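Side-chain contact in NAD(P)H-flavin oxidoreductase (Agrobacterium tumefaciens str. C58, PDB 2FRE), which binds flavin mononucleotide and probably uses NAD(P)H to reduce flavins or related acceptors, as a dimeric member of the nitroreductase family: residues V184-A187 with D188-F191. Numbering follows the deposited sequence.
Sequences VPLA and DVAF
Leu186 O sits at the centre of a tight turn and receives two backbone N-H groups from the residues that follow. Val189 N lies 2.9 Å from Leu186 O and comes from above the carbonyl plane, with a fairly straight N-H...O angle of 164°. Ala190 N, 3.0 Å from the same Leu186 O, approaches almost in line with the carbonyl, although its own N-H is bent to 137°. One step earlier, Asp188 N reaches Pro185 O at 2.9 Å, so two overlapping beta turns, 185-188 and 186-189, coil the chain before it straightens into the strand.

Side chains fill in around this backbone. Leu186 CD1 lies 3.8 Å from Ala190 CB, a chi1 of -178° having set CG of Leu186 beside its own carbonyl carbon, while Val189 CG2 touches Leu186 CD1, the side chains of Leu186 and Val189 crossing at about a right angle. On another flank, Val184 CG2 meets Val189 CG1 at 3.7 Å and also borders the Asp188 methylene. The Asp188 carboxylate lies against the proline ring, Pro185 CD being 3.5 Å from Asp188 OD2.

Ala187 O lies at the edge of the Phe191 ring, near its plane and 3.4 Å from CE1. A water donates to both Ala187 O and Ala190 O, linking the end of the turn to the start of the strand.

Further out, Glu10 accepts the N-H of Leu186, and Phe195 meets the Phe191 ring. The turn leads from the loop after helix 172-176 into strand 190-192 in the C-terminal extension, where Ala190 and Phe191 join a strand of the second subunit in a parallel ladder, carrying its sheet across the dimer interface.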
ATOM      1  N   VAL A 184      -1.811  15.784   7.556  1.00 23.95           N
ATOM      2  CA  VAL A 184      -0.832  16.794   7.913  1.00 24.57           C
ATOM      3  C   VAL A 184      -0.291  17.419   6.627  1.00 23.96           C
ATOM      4  O   VAL A 184      -0.375  16.801   5.557  1.00 24.00           O
ATOM      5  CB  VAL A 184       0.329  16.197   8.760  1.00 24.30           C
ATOM      6  CG1 VAL A 184      -0.223  15.518   9.996  1.00 25.91           C
ATOM      7  CG2 VAL A 184       1.185  15.232   7.951  1.00 25.75           C
ATOM      8  N   PRO A 185       0.256  18.641   6.718  1.00 24.61           N
ATOM      9  CA  PRO A 185       0.973  19.228   5.577  1.00 24.78           C
ATOM     10  C   PRO A 185       2.045  18.283   5.004  1.00 24.44           C
ATOM     11  O   PRO A 185       2.731  17.585   5.760  1.00 24.34           O
ATOM     12  CB  PRO A 185       1.622  20.479   6.189  1.00 24.88           C
ATOM     13  CG  PRO A 185       0.745  20.854   7.273  1.00 25.68           C
ATOM     14  CD  PRO A 185       0.237  19.565   7.864  1.00 24.67           C
ATOM     15  N   LEU A 186       2.155  18.242   3.673  1.00 24.39           N
ATOM     16  CA  LEU A 186       3.149  17.422   2.993  1.00 24.94           C
ATOM     17  C   LEU A 186       4.536  17.640   3.592  1.00 24.84           C
ATOM     18  O   LEU A 186       5.253  16.700   3.831  1.00 25.09           O
ATOM     19  CB  LEU A 186       3.163  17.697   1.482  1.00 24.24           C
ATOM     20  CG  LEU A 186       4.152  16.836   0.676  1.00 25.31           C
ATOM     21  CD1 LEU A 186       3.958  15.358   0.971  1.00 26.23           C
ATOM     22  CD2 LEU A 186       4.043  17.104  -0.820  1.00 25.35           C
ATOM     23  N   ALA A 187       4.888  18.891   3.875  1.00 25.05           N
ATOM     24  CA  ALA A 187       6.199  19.198   4.437  1.00 25.71           C
ATOM     25  C   ALA A 187       6.470  18.552   5.800  1.00 25.52           C
ATOM     26  O   ALA A 187       7.625  18.409   6.180  1.00 26.64           O
ATOM     27  CB  ALA A 187       6.398  20.690   4.515  1.00 26.44           C
ATOM     28  N   ASP A 188       5.432  18.112   6.503  1.00 24.92           N
ATOM     29  CA  ASP A 188       5.622  17.427   7.765  1.00 25.26           C
ATOM     30  C   ASP A 188       6.046  15.966   7.590  1.00 25.02           C
ATOM     31  O   ASP A 188       6.393  15.303   8.568  1.00 25.05           O
ATOM     32  CB  ASP A 188       4.352  17.482   8.621  1.00 25.11           C
ATOM     33  CG  ASP A 188       4.040  18.875   9.128  1.00 27.54           C
ATOM     34  OD1 ASP A 188       4.751  19.826   8.774  1.00 31.41           O
ATOM     35  OD2 ASP A 188       3.073  18.996   9.893  1.00 28.80           O
ATOM     36  N   VAL A 189       5.987  15.447   6.373  1.00 25.03           N
ATOM     37  CA  VAL A 189       6.340  14.046   6.143  1.00 25.63           C
ATOM     38  C   VAL A 189       7.328  13.818   4.998  1.00 25.85           C
ATOM     39  O   VAL A 189       7.842  12.711   4.867  1.00 26.00           O
ATOM     40  CB  VAL A 189       5.107  13.129   5.913  1.00 25.41           C
ATOM     41  CG1 VAL A 189       4.155  13.179   7.109  1.00 26.74           C
ATOM     42  CG2 VAL A 189       4.370  13.458   4.608  1.00 26.51           C
ATOM     43  N   ALA A 190       7.570  14.829   4.171  1.00 25.67           N
ATOM     44  CA  ALA A 190       8.460  14.690   3.018  1.00 25.98           C
ATOM     45  C   ALA A 190       9.614  15.667   3.186  1.00 26.30           C
ATOM     46  O   ALA A 190       9.399  16.893   3.249  1.00 27.12           O
ATOM     47  CB  ALA A 190       7.713  14.994   1.727  1.00 26.25           C
ATOM     48  N   PHE A 191      10.821  15.117   3.272  1.00 26.10           N
ATOM     49  CA  PHE A 191      12.028  15.865   3.581  1.00 25.93           C
ATOM     50  C   PHE A 191      13.072  15.689   2.470  1.00 26.07           C
ATOM     51  O   PHE A 191      13.392  14.567   2.067  1.00 24.56           O
ATOM     52  CB  PHE A 191      12.632  15.376   4.907  1.00 26.34           C
ATOM     53  CG  PHE A 191      11.627  15.190   6.021  1.00 26.24           C
ATOM     54  CD1 PHE A 191      10.708  16.190   6.325  1.00 25.87           C
ATOM     55  CD2 PHE A 191      11.585  14.011   6.749  1.00 25.19           C
ATOM     56  CE1 PHE A 191       9.790  16.027   7.343  1.00 25.34           C
ATOM     57  CE2 PHE A 191      10.651  13.829   7.748  1.00 26.64           C
ATOM     58  CZ  PHE A 191       9.746  14.851   8.049  1.00 25.65           C
TER
HETATM   59  O   HOH W   1       9.967  19.398   4.612  1.00 29.25           O